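Long-range contacts in cytochrome c-550-like protein (Thermosynechococcus elongatus, PDB 4LJI), which probably acts as a low-potential cytochrome c in electron transfer, carrying one covalently bound heme c, and can partially replace cytochrome c-550 (PsbV): residues G3-V8 and D35-K40; R41-N46 and E115-F120; F85-K90 and R102-D107. One frame throughout, in Å; residues are numbered along the deposited sequence. Where two conformers were deposited one is given.

Contact 1 (G3-V8 and D35-K40); sequences GVDNYV and DLTRGK
Asp5 and Thr37 share the hydrogen bond of this contact: the backbone N of Asp5 donates to Thr37 OG1 over 3.0 Å, nearly straight at 166°. The hydroxyl is gripped twice, because OG1 also bonds to Ala33 O one turn back in the same helix. With chi1 at -66° OG1 sits beside its own backbone N, and the CG2 methyl is left to face Gly3 and Asp5. In the conformer of Asp5 described here, one of two, a water joins OD2 to Thr37 O and Arg41 forms a salt bridge with OD2; both are less certain for that reason.

A cation-pi interaction links Lys40 and Tyr7. Lys40 NZ stands over the ring face, 3.9 Å from the Tyr7 centroid but displaced toward the root of the ring, 3.4 Å from Tyr7 CG. The lysine chain runs extended and turns at its last bond to bring NZ there.

Apolar packing is carried by Val8, whose CG1 meets Leu36 CB at 4.1 Å while CG2 lies against Thr37 OG1.

Mixed chemistry thus fastens the N-terminal segment to helix 33-46, a buried threonine hydroxyl taking the N-H of Asp5 beside apolar packing at buried Val8 and Leu36.

Contact 2 (R41-N46 and E115-F120); sequences RLFEEN and ETLAAF. With HEC (heme c), chain C.
Phe43 faces two side chains of helix 111-127, Leu117 and Phe120, in two ways. Leu117 CD1 reaches the edge of the Phe43 ring in its plane and comes to 3.5 Å from Phe43 CB. Phe120 approaches over a face, its CE2 3.8 Å from Phe43 CG. The rings are set obliquely, planes at 47° and centroids 5.5 Å apart. With CG anti to the backbone N (chi1 178°), the Phe43 side chain stands out from its helix and crosses that of Phe120 at about a right angle. Leu117 forks between protein and cofactor: CD1 serves Phe43, while CD2 lies 3.9 Å from heme CMB. Next to Leu117 in sequence, Thr116 is met by Leu42 of the other helix: Leu42 CD1 lies 3.7 Å from Thr116 OG1, which is hydrogen-bonded to Gln113 O. Asn46 ND2 bonds to a lone pair of Leu42 O at 3.0 Å.

The helix axes approach to 9.3 Å and cross at -92°; helices 33-46 and 111-127 correspond to the N- and C-terminal helices of the classical cytochrome c fold. Around this crossing Phe43 also packs on Leu64, Ala118 and Ala119 meet Leu82 and Ile79 of helix 79-87, and Ala119 touches Phe31 of strand 28-32.

Contact 3 (F85-K90 and R102-D107); sequences FQRSPK and RRVSED. With HEC (heme c), chain C.
Arg102 meets Gln86 through its backbone: Gln86 NE2 donates to Arg102 O over 2.8 Å, at an N-H...O angle of 157°, with the oxygen almost in the amide plane. This bond fixes the rotation of the amide, whose OE1 is turned to the rim of the heme at CHB. Arg102 itself lays CB against the porphyrin, 3.5 Å from heme CHC, while its guanidinium leads away to Asn49 O of the second subunit.

The Arg103 side chain lies along Arg87 to Pro89. Its NE bonds to Arg87 O at 3.1 Å, the oxygen lying somewhat out of the guanidinium plane, and its CG rests 3.5 Å from Pro89 CD. These residues follow Cys101, an axial ligand of the heme iron, and the pairing fastens this ligand-bearing loop, which joins helix 79-87 to helix 111-127 in the cytochrome c fold, to the last turn of the earlier helix.

Val104 N next donates to Gln86 O at 2.9 Å. Val104 CG2 touches both Gln86 CG and heme CBB. Its carbonyl takes a bond from Arg87 NH1 at 2.8 Å: Val104 O lies in the guanidinium plane, yet the donor stands 55° out of the carbonyl plane. A bend at chi2 (-65°) brings the Arg87 side chain round to this oxygen, and NH2 reaches Leu109 O.

Glu106 then covers one guanidinium face with its methylene, CG being 3.6 Å from Arg87 CZ. Its carboxylate stays beyond salt-bridge distance, OE1 4.5 Å from Arg87 NH2, well out of the guanidinium plane.

Overall arrangement
Contacts 1 and 2 lie side by side, centres 9 Å apart, on successive parts of helix 33-46, and they touch where Lys40 packs on Phe120. Along the chain contact 1 closes before contact 2 opens. Contact 3 is nested in the loop that contact 2 closes, its centre 13 Å from contact 2 and 22 Å from contact 1. Helix 111-127 of contact 2 follows the loop of contact 3. Contacts 2 and 3 both touch the heme, whereas contact 1 joins the N-terminal segment to the N-terminal part of helix 33-46, the Lys40 side chain being about 11 Å from the heme. The helix crossing and the axial-ligand loop each contribute part of the heme pocket.

Contact 1 (G3-V8 and D35-K40)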
loop_
_atom_site.group_PDB
_atom_site.type_symbol
_atom_site.label_atom_id
_atom_site.label_comp_id
_atom_site.label_asym_id
_atom_site.label_seq_id
_atom_site.Cartn_x
_atom_site.Cartn_y
_atom_site.Cartn_z
ATOM N N GLY A 3 -15.133 -13.691 -8.335
ATOM C CA GLY A 3 -16.350 -12.913 -8.156
ATOM C C GLY A 3 -16.579 -12.458 -6.724
ATOM O O GLY A 3 -16.798 -11.272 -6.456
ATOM N N VAL A 4 -16.551 -13.410 -5.798
ATOM C CA VAL A 4 -16.551 -13.084 -4.376
ATOM C C VAL A 4 -15.298 -13.663 -3.733
ATOM O O VAL A 4 -15.003 -14.851 -3.870
ATOM C CB VAL A 4 -17.794 -13.624 -3.650
ATOM C CG1 VAL A 4 -17.742 -13.278 -2.159
ATOM C CG2 VAL A 4 -19.061 -13.073 -4.285
ATOM N N ASP A 5 -14.551 -12.830 -3.030
ATOM C CA ASP A 5 -13.334 -13.314 -2.404
ATOM C C ASP A 5 -13.636 -14.036 -1.087
ATOM O O ASP A 5 -14.567 -13.688 -0.370
ATOM C CB ASP A 5 -12.327 -12.174 -2.241
ATOM C CG ASP A 5 -11.689 -11.770 -3.569
ATOM O OD1 ASP A 5 -12.277 -12.067 -4.637
ATOM O OD2 ASP A 5 -10.602 -11.158 -3.549
ATOM N N ASN A 6 -12.851 -15.076 -0.795
ATOM C CA ASN A 6 -13.074 -15.881 0.402
ATOM C C ASN A 6 -13.046 -15.049 1.674
ATOM O O ASN A 6 -13.821 -15.299 2.587
ATOM C CB ASN A 6 -12.080 -17.046 0.506
ATOM C CG ASN A 6 -12.376 -17.966 1.696
ATOM O OD1 ASN A 6 -13.387 -18.674 1.708
ATOM N ND2 ASN A 6 -11.497 -17.953 2.702
ATOM N N TYR A 7 -12.167 -14.053 1.715
ATOM C CA TYR A 7 -12.067 -13.188 2.891
ATOM C C TYR A 7 -13.411 -12.579 3.264
ATOM O O TYR A 7 -13.743 -12.462 4.434
ATOM C CB TYR A 7 -10.999 -12.109 2.707
ATOM C CG TYR A 7 -10.883 -11.159 3.883
ATOM C CD1 TYR A 7 -10.080 -11.470 4.972
ATOM C CD2 TYR A 7 -11.607 -9.966 3.922
ATOM C CE1 TYR A 7 -9.983 -10.621 6.053
ATOM C CE2 TYR A 7 -11.497 -9.099 4.989
ATOM C CZ TYR A 7 -10.682 -9.437 6.055
ATOM O OH TYR A 7 -10.568 -8.592 7.130
ATOM N N VAL A 8 -14.181 -12.202 2.253
ATOM C CA VAL A 8 -15.508 -11.636 2.476
ATOM C C VAL A 8 -16.535 -12.651 3.024
ATOM O O VAL A 8 -17.351 -12.336 3.908
ATOM C CB VAL A 8 -16.031 -10.999 1.173
ATOM C CG1 VAL A 8 -17.538 -10.661 1.331
ATOM C CG2 VAL A 8 -15.149 -9.807 0.764
ATOM N N ASP A 35 -19.841 -6.387 -3.999
ATOM C CA ASP A 35 -19.494 -5.019 -3.624
ATOM C C ASP A 35 -18.313 -5.002 -2.627
ATOM O O ASP A 35 -17.398 -4.216 -2.774
ATOM C CB ASP A 35 -20.648 -4.311 -2.919
ATOM C CG ASP A 35 -21.844 -4.010 -3.836
ATOM O OD1 ASP A 35 -21.672 -3.730 -5.052
ATOM O OD2 ASP A 35 -22.977 -4.030 -3.317
ATOM N N LEU A 36 -18.393 -5.816 -1.575
ATOM C CA LEU A 36 -17.346 -5.828 -0.543
ATOM C C LEU A 36 -16.053 -6.411 -1.074
ATOM O O LEU A 36 -14.976 -5.990 -0.662
ATOM C CB LEU A 36 -17.819 -6.587 0.690
ATOM C CG LEU A 36 -19.034 -5.981 1.393
ATOM C CD1 LEU A 36 -19.703 -7.015 2.274
ATOM C CD2 LEU A 36 -18.616 -4.786 2.217
ATOM N N THR A 37 -16.152 -7.373 -1.994
ATOM C CA THR A 37 -14.964 -7.898 -2.666
ATOM C C THR A 37 -14.280 -6.819 -3.471
ATOM O O THR A 37 -13.032 -6.729 -3.483
ATOM C CB THR A 37 -15.316 -9.024 -3.624
ATOM O OG1 THR A 37 -15.797 -10.137 -2.880
ATOM C CG2 THR A 37 -14.129 -9.451 -4.475
ATOM N N ARG A 38 -15.083 -5.968 -4.111
ATOM C CA ARG A 38 -14.521 -4.875 -4.914
ATOM C C ARG A 38 -13.886 -3.808 -4.025
ATOM O O ARG A 38 -12.805 -3.264 -4.304
ATOM C CB ARG A 38 -15.583 -4.262 -5.839
ATOM C CG ARG A 38 -15.924 -5.161 -7.035
ATOM C CD ARG A 38 -16.822 -4.476 -8.039
ATOM N NE ARG A 38 -17.462 -5.449 -8.918
ATOM C CZ ARG A 38 -18.412 -5.151 -9.801
ATOM N NH1 ARG A 38 -18.829 -3.898 -9.933
ATOM N NH2 ARG A 38 -18.941 -6.103 -10.552
ATOM N N GLY A 39 -14.505 -3.591 -2.869
ATOM C CA GLY A 39 -14.006 -2.629 -1.905
ATOM C C GLY A 39 -12.695 -3.123 -1.298
ATOM O O GLY A 39 -11.740 -2.331 -1.106
ATOM N N LYS A 40 -12.621 -4.431 -1.018
ATOM C CA LYS A 40 -11.387 -5.069 -0.497
ATOM C C LYS A 40 -10.248 -4.885 -1.486
ATOM O O LYS A 40 -9.157 -4.456 -1.121
ATOM C CB LYS A 40 -11.603 -6.562 -0.253
ATOM C CG LYS A 40 -10.320 -7.340 0.060
ATOM C CD LYS A 40 -10.613 -8.835 0.116
ATOM C CE LYS A 40 -9.370 -9.652 0.402
ATOM N NZ LYS A 40 -8.921 -9.306 1.760
HETATM O O HOH W 1 -11.120 -8.619 -3.161
#

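Contact 2 (R41-N46 and E115-F120)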
loop_
_atom_site.group_PDB
_atom_site.type_symbol
_atom_site.label_atom_id
_atom_site.label_comp_id
_atom_site.label_asym_id
_atom_site.label_seq_id
_atom_site.Cartn_x
_atom_site.Cartn_y
_atom_site.Cartn_z
ATOM N N ARG A 41 -10.532 -5.161 -2.753
ATOM C CA ARG A 41 -9.522 -4.976 -3.786
ATOM C C ARG A 41 -9.026 -3.526 -3.844
ATOM O O ARG A 41 -7.833 -3.273 -3.977
ATOM C CB ARG A 41 -10.082 -5.440 -5.128
ATOM C CG ARG A 41 -9.125 -5.347 -6.296
ATOM C CD ARG A 41 -9.576 -6.340 -7.331
ATOM N NE ARG A 41 -9.948 -7.609 -6.705
ATOM C CZ ARG A 41 -9.167 -8.686 -6.677
ATOM N NH1 ARG A 41 -7.975 -8.654 -7.256
ATOM N NH2 ARG A 41 -9.590 -9.797 -6.087
ATOM N N LEU A 42 -9.939 -2.560 -3.758
ATOM C CA LEU A 42 -9.525 -1.168 -3.711
ATOM C C LEU A 42 -8.674 -0.849 -2.498
ATOM O O LEU A 42 -7.750 -0.060 -2.572
ATOM C CB LEU A 42 -10.754 -0.228 -3.726
ATOM C CG LEU A 42 -11.411 -0.162 -5.073
ATOM C CD1 LEU A 42 -12.735 0.624 -4.943
ATOM C CD2 LEU A 42 -10.467 0.527 -6.083
ATOM N N PHE A 43 -8.990 -1.461 -1.362
ATOM C CA PHE A 43 -8.214 -1.213 -0.171
ATOM C C PHE A 43 -6.799 -1.787 -0.357
ATOM O O PHE A 43 -5.813 -1.152 -0.021
ATOM C CB PHE A 43 -8.924 -1.842 1.019
ATOM C CG PHE A 43 -8.200 -1.689 2.332
ATOM C CD1 PHE A 43 -8.390 -0.582 3.127
ATOM C CD2 PHE A 43 -7.334 -2.688 2.766
ATOM C CE1 PHE A 43 -7.743 -0.466 4.341
ATOM C CE2 PHE A 43 -6.710 -2.571 3.997
ATOM C CZ PHE A 43 -6.896 -1.432 4.744
ATOM N N GLU A 44 -6.735 -3.018 -0.854
ATOM C CA GLU A 44 -5.448 -3.688 -1.051
ATOM C C GLU A 44 -4.570 -2.916 -2.013
ATOM O O GLU A 44 -3.348 -2.951 -1.884
ATOM C CB GLU A 44 -5.663 -5.087 -1.611
ATOM C CG GLU A 44 -6.353 -6.007 -0.648
ATOM C CD GLU A 44 -6.595 -7.369 -1.248
ATOM O OE1 GLU A 44 -6.416 -8.360 -0.517
ATOM O OE2 GLU A 44 -6.941 -7.436 -2.453
ATOM N N GLU A 45 -5.181 -2.214 -2.971
ATOM C CA GLU A 45 -4.399 -1.522 -3.994
ATOM C C GLU A 45 -3.951 -0.128 -3.589
ATOM O O GLU A 45 -2.903 0.356 -4.039
ATOM C CB GLU A 45 -5.141 -1.490 -5.345
ATOM C CG GLU A 45 -5.539 -2.879 -5.921
ATOM C CD GLU A 45 -4.381 -3.880 -6.113
ATOM O OE1 GLU A 45 -3.185 -3.493 -6.057
ATOM O OE2 GLU A 45 -4.682 -5.080 -6.333
ATOM N N ASN A 46 -4.709 0.507 -2.704
ATOM C CA ASN A 46 -4.535 1.931 -2.453
ATOM C C ASN A 46 -4.178 2.317 -1.038
ATOM O O ASN A 46 -3.768 3.464 -0.807
ATOM C CB ASN A 46 -5.802 2.701 -2.860
ATOM C CG ASN A 46 -6.054 2.634 -4.342
ATOM O OD1 ASN A 46 -5.291 3.211 -5.131
ATOM N ND2 ASN A 46 -7.096 1.908 -4.749
ATOM N N GLU A 115 -17.577 4.361 -2.153
ATOM C CA GLU A 115 -18.589 3.730 -1.317
ATOM C C GLU A 115 -18.255 2.288 -1.000
ATOM O O GLU A 115 -18.421 1.870 0.131
ATOM C CB GLU A 115 -19.978 3.782 -1.991
ATOM C CG GLU A 115 -20.666 5.113 -1.877
ATOM C CD GLU A 115 -21.935 5.176 -2.681
ATOM O OE1 GLU A 115 -22.594 6.231 -2.636
ATOM O OE2 GLU A 115 -22.259 4.169 -3.349
ATOM N N THR A 116 -17.815 1.528 -1.996
ATOM C CA THR A 116 -17.522 0.127 -1.737
ATOM C C THR A 116 -16.287 -0.021 -0.841
ATOM O O THR A 116 -16.234 -0.958 -0.064
ATOM C CB THR A 116 -17.308 -0.673 -3.022
ATOM O OG1 THR A 116 -16.084 -0.247 -3.635
ATOM C CG2 THR A 116 -18.489 -0.507 -3.982
ATOM N N LEU A 117 -15.320 0.897 -0.957
ATOM C CA LEU A 117 -14.123 0.883 -0.088
ATOM C C LEU A 117 -14.554 1.242 1.336
ATOM O O LEU A 117 -14.151 0.585 2.300
ATOM C CB LEU A 117 -13.047 1.834 -0.633
ATOM C CG LEU A 117 -11.801 2.210 0.168
ATOM C CD1 LEU A 117 -11.064 0.925 0.576
ATOM C CD2 LEU A 117 -10.886 3.093 -0.686
ATOM N N ALA A 118 -15.350 2.301 1.482
ATOM C CA ALA A 118 -15.903 2.609 2.800
ATOM C C ALA A 118 -16.681 1.415 3.356
ATOM O O ALA A 118 -16.521 1.095 4.553
ATOM C CB ALA A 118 -16.801 3.887 2.753
ATOM N N ALA A 119 -17.529 0.762 2.542
ATOM C CA ALA A 119 -18.284 -0.398 3.033
ATOM C C ALA A 119 -17.348 -1.522 3.515
ATOM O O ALA A 119 -17.579 -2.130 4.555
ATOM C CB ALA A 119 -19.226 -0.930 1.959
ATOM N N PHE A 120 -16.299 -1.799 2.757
ATOM C CA PHE A 120 -15.322 -2.799 3.177
ATOM C C PHE A 120 -14.714 -2.455 4.537
ATOM O O PHE A 120 -14.680 -3.298 5.420
ATOM C CB PHE A 120 -14.233 -3.002 2.122
ATOM C CG PHE A 120 -13.122 -3.841 2.611
ATOM C CD1 PHE A 120 -13.246 -5.225 2.673
ATOM C CD2 PHE A 120 -11.942 -3.246 3.056
ATOM C CE1 PHE A 120 -12.177 -6.036 3.156
ATOM C CE2 PHE A 120 -10.871 -4.051 3.554
ATOM C CZ PHE A 120 -11.013 -5.446 3.609
HETATM FE FE HEC C . -5.455 6.589 5.948
HETATM C CHA HEC C . -6.409 7.966 8.967
HETATM C CHB HEC C . -8.687 5.530 5.380
HETATM C CHC HEC C . -4.567 5.454 2.738
HETATM C CHD HEC C . -2.213 7.145 6.655
HETATM N NA HEC C . -7.180 6.661 6.961
HETATM C C1A HEC C . -7.350 7.328 8.174
HETATM C C2A HEC C . -8.739 7.194 8.567
HETATM C C3A HEC C . -9.355 6.508 7.566
HETATM C C4A HEC C . -8.432 6.211 6.556
HETATM C CMA HEC C . -10.818 6.154 7.510
HETATM C CAA HEC C . -9.398 7.702 9.850
HETATM C CBA HEC C . -9.213 6.685 11.004
HETATM C CGA HEC C . -9.853 7.100 12.306
HETATM O O1A HEC C . -10.562 8.142 12.400
HETATM O O2A HEC C . -9.681 6.371 13.336
HETATM N NB HEC C . -6.421 5.649 4.355
HETATM C C1B HEC C . -7.738 5.368 4.344
HETATM C C2B HEC C . -8.060 4.755 3.116
HETATM C C3B HEC C . -6.939 4.747 2.322
HETATM C C4B HEC C . -5.879 5.313 3.172
HETATM C CMB HEC C . -9.441 4.289 2.711
HETATM C CAB HEC C . -6.784 4.209 0.948
HETATM C CBB HEC C . -7.495 4.952 0.019
HETATM N NC HEC C . -3.706 6.333 4.886
HETATM C C1C HEC C . -3.577 5.886 3.598
HETATM C C2C HEC C . -2.206 5.767 3.338
HETATM C C3C HEC C . -1.525 6.245 4.428
HETATM C C4C HEC C . -2.475 6.619 5.417
HETATM C CMC HEC C . -1.605 5.244 2.040
HETATM C CAC HEC C . -0.034 6.252 4.563
HETATM C CBC HEC C . 0.737 6.978 3.721
HETATM N ND HEC C . -4.524 7.379 7.498
HETATM C C1D HEC C . -3.197 7.569 7.556
HETATM C C2D HEC C . -2.854 8.288 8.782
HETATM C C3D HEC C . -4.008 8.508 9.442
HETATM C C4D HEC C . -5.056 7.914 8.625
HETATM C CMD HEC C . -1.459 8.680 9.226
HETATM C CAD HEC C . -4.164 9.246 10.744
HETATM C CBD HEC C . -4.633 10.672 10.388
HETATM C CGD HEC C . -4.754 11.837 11.352
HETATM O O1D HEC C . -5.208 11.717 12.522
HETATM O O2D HEC C . -4.410 12.972 10.937
#

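Contact 3 (F85-K90 and R102-D107)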
loop_
_atom_site.group_PDB
_atom_site.type_symbol
_atom_site.label_atom_id
_atom_site.label_comp_id
_atom_site.label_asym_id
_atom_site.label_seq_id
_atom_site.Cartn_x
_atom_site.Cartn_y
_atom_site.Cartn_z
ATOM N N PHE A 85 -14.470 11.751 4.244
ATOM C CA PHE A 85 -13.147 11.786 4.844
ATOM C C PHE A 85 -12.132 11.574 3.743
ATOM O O PHE A 85 -11.168 12.325 3.617
ATOM C CB PHE A 85 -12.967 10.724 5.936
ATOM C CG PHE A 85 -11.581 10.669 6.465
ATOM C CD1 PHE A 85 -11.155 11.584 7.426
ATOM C CD2 PHE A 85 -10.695 9.730 5.968
ATOM C CE1 PHE A 85 -9.844 11.544 7.892
ATOM C CE2 PHE A 85 -9.391 9.671 6.424
ATOM C CZ PHE A 85 -8.974 10.591 7.403
ATOM N N GLN A 86 -12.381 10.585 2.903
ATOM C CA GLN A 86 -11.377 10.225 1.916
ATOM C C GLN A 86 -11.213 11.301 0.850
ATOM O O GLN A 86 -10.145 11.446 0.249
ATOM C CB GLN A 86 -11.651 8.856 1.311
ATOM C CG GLN A 86 -10.321 8.079 1.196
ATOM C CD GLN A 86 -9.655 7.927 2.532
ATOM O OE1 GLN A 86 -10.284 7.520 3.492
ATOM N NE2 GLN A 86 -8.362 8.245 2.608
ATOM N N ARG A 87 -12.281 12.059 0.617
ATOM C CA ARG A 87 -12.186 13.129 -0.374
ATOM C C ARG A 87 -11.270 14.255 0.110
ATOM O O ARG A 87 -10.595 14.936 -0.697
ATOM C CB ARG A 87 -13.585 13.647 -0.685
ATOM C CG ARG A 87 -14.426 12.667 -1.500
ATOM C CD ARG A 87 -13.852 12.442 -2.878
ATOM N NE ARG A 87 -14.737 11.642 -3.706
ATOM C CZ ARG A 87 -14.343 10.714 -4.566
ATOM N NH1 ARG A 87 -13.047 10.431 -4.730
ATOM N NH2 ARG A 87 -15.261 10.052 -5.254
ATOM N N SER A 88 -11.263 14.467 1.418
ATOM C CA SER A 88 -10.460 15.519 2.036
ATOM C C SER A 88 -10.112 15.121 3.462
ATOM O O SER A 88 -10.830 15.473 4.389
ATOM C CB SER A 88 -11.241 16.835 2.070
ATOM O OG SER A 88 -10.407 17.891 2.534
ATOM N N PRO A 89 -9.014 14.354 3.645
ATOM C CA PRO A 89 -8.734 13.854 5.003
ATOM C C PRO A 89 -8.512 14.937 6.052
ATOM O O PRO A 89 -7.856 15.948 5.778
ATOM C CB PRO A 89 -7.474 12.991 4.800
ATOM C CG PRO A 89 -7.609 12.506 3.374
ATOM C CD PRO A 89 -8.173 13.696 2.630
ATOM N N LYS A 90 -9.081 14.748 7.240
ATOM C CA LYS A 90 -8.993 15.717 8.301
ATOM C C LYS A 90 -8.254 15.160 9.514
ATOM O O LYS A 90 -8.016 13.937 9.617
ATOM C CB LYS A 90 -10.408 16.143 8.739
ATOM C CG LYS A 90 -11.280 16.812 7.656
ATOM C CD LYS A 90 -10.852 18.256 7.420
ATOM C CE LYS A 90 -11.675 18.862 6.301
ATOM N NZ LYS A 90 -11.183 18.339 5.006
ATOM N N ARG A 102 -4.186 9.426 2.583
ATOM C CA ARG A 102 -4.181 9.493 1.125
ATOM C C ARG A 102 -5.490 10.107 0.664
ATOM O O ARG A 102 -6.555 9.505 0.812
ATOM C CB ARG A 102 -4.036 8.088 0.529
ATOM C CG ARG A 102 -4.005 8.033 -0.971
ATOM C CD ARG A 102 -3.039 9.052 -1.528
ATOM N NE ARG A 102 -2.722 8.762 -2.920
ATOM C CZ ARG A 102 -1.675 8.038 -3.303
ATOM N NH1 ARG A 102 -1.463 7.807 -4.594
ATOM N NH2 ARG A 102 -0.844 7.549 -2.392
ATOM N N ARG A 103 -5.416 11.312 0.128
ATOM C CA ARG A 103 -6.601 11.963 -0.399
ATOM C C ARG A 103 -6.988 11.238 -1.688
ATOM O O ARG A 103 -6.113 10.866 -2.480
ATOM C CB ARG A 103 -6.247 13.417 -0.665
ATOM C CG ARG A 103 -7.397 14.371 -0.706
ATOM C CD ARG A 103 -6.939 15.719 -0.166
ATOM N NE ARG A 103 -8.039 16.679 -0.113
ATOM C CZ ARG A 103 -7.982 17.849 0.513
ATOM N NH1 ARG A 103 -6.877 18.213 1.157
ATOM N NH2 ARG A 103 -9.032 18.653 0.507
ATOM N N VAL A 104 -8.281 11.029 -1.930
ATOM C CA VAL A 104 -8.669 10.320 -3.127
ATOM C C VAL A 104 -9.598 11.231 -3.948
ATOM O O VAL A 104 -10.713 11.529 -3.542
ATOM C CB VAL A 104 -9.354 9.006 -2.812
ATOM C CG1 VAL A 104 -9.809 8.338 -4.074
ATOM C CG2 VAL A 104 -8.385 8.071 -2.084
ATOM N N SER A 105 -9.086 11.665 -5.095
ATOM C CA SER A 105 -9.754 12.608 -5.969
ATOM C C SER A 105 -10.803 11.852 -6.733
ATOM O O SER A 105 -10.754 10.643 -6.831
ATOM C CB SER A 105 -8.757 13.173 -6.972
ATOM O OG SER A 105 -8.614 12.275 -8.079
ATOM N N GLU A 106 -11.768 12.564 -7.315
ATOM C CA GLU A 106 -12.795 11.855 -8.061
ATOM C C GLU A 106 -12.250 11.289 -9.353
ATOM O O GLU A 106 -12.865 10.438 -9.982
ATOM C CB GLU A 106 -13.960 12.780 -8.366
ATOM C CG GLU A 106 -14.757 13.153 -7.141
ATOM C CD GLU A 106 -16.076 13.803 -7.505
ATOM O OE1 GLU A 106 -16.945 13.126 -8.106
ATOM O OE2 GLU A 106 -16.258 14.996 -7.185
ATOM N N ASP A 107 -11.102 11.806 -9.759
ATOM C CA ASP A 107 -10.418 11.351 -10.953
ATOM C C ASP A 107 -9.729 10.019 -10.662
ATOM O O ASP A 107 -9.392 9.257 -11.571
ATOM C CB ASP A 107 -9.411 12.412 -11.376
ATOM C CG ASP A 107 -10.007 13.811 -11.339
ATOM O OD1 ASP A 107 -10.703 14.205 -12.311
ATOM O OD2 ASP A 107 -9.801 14.511 -10.319
HETATM FE FE HEC C . -5.455 6.589 5.948
HETATM C CHA HEC C . -6.409 7.966 8.967
HETATM C CHB HEC C . -8.687 5.530 5.380
HETATM C CHC HEC C . -4.567 5.454 2.738
HETATM C CHD HEC C . -2.213 7.145 6.655
HETATM N NA HEC C . -7.180 6.661 6.961
HETATM C C1A HEC C . -7.350 7.328 8.174
HETATM C C2A HEC C . -8.739 7.194 8.567
HETATM C C3A HEC C . -9.355 6.508 7.566
HETATM C C4A HEC C . -8.432 6.211 6.556
HETATM C CMA HEC C . -10.818 6.154 7.510
HETATM C CAA HEC C . -9.398 7.702 9.850
HETATM C CBA HEC C . -9.213 6.685 11.004
HETATM C CGA HEC C . -9.853 7.100 12.306
HETATM O O1A HEC C . -10.562 8.142 12.400
HETATM O O2A HEC C . -9.681 6.371 13.336
HETATM N NB HEC C . -6.421 5.649 4.355
HETATM C C1B HEC C . -7.738 5.368 4.344
HETATM C C2B HEC C . -8.060 4.755 3.116
HETATM C C3B HEC C . -6.939 4.747 2.322
HETATM C C4B HEC C . -5.879 5.313 3.172
HETATM C CMB HEC C . -9.441 4.289 2.711
HETATM C CAB HEC C . -6.784 4.209 0.948
HETATM C CBB HEC C . -7.495 4.952 0.019
HETATM N NC HEC C . -3.706 6.333 4.886
HETATM C C1C HEC C . -3.577 5.886 3.598
HETATM C C2C HEC C . -2.206 5.767 3.338
HETATM C C3C HEC C . -1.525 6.245 4.428
HETATM C C4C HEC C . -2.475 6.619 5.417
HETATM C CMC HEC C . -1.605 5.244 2.040
HETATM C CAC HEC C . -0.034 6.252 4.563
HETATM C CBC HEC C . 0.737 6.978 3.721
HETATM N ND HEC C . -4.524 7.379 7.498
HETATM C C1D HEC C . -3.197 7.569 7.556
HETATM C C2D HEC C . -2.854 8.288 8.782
HETATM C C3D HEC C . -4.008 8.508 9.442
HETATM C C4D HEC C . -5.056 7.914 8.625
HETATM C CMD HEC C . -1.459 8.680 9.226
HETATM C CAD HEC C . -4.164 9.246 10.744
HETATM C CBD HEC C . -4.633 10.672 10.388
HETATM C CGD HEC C . -4.754 11.837 11.352
HETATM O O1D HEC C . -5.208 11.717 12.522
HETATM O O2D HEC C . -4.410 12.972 10.937
#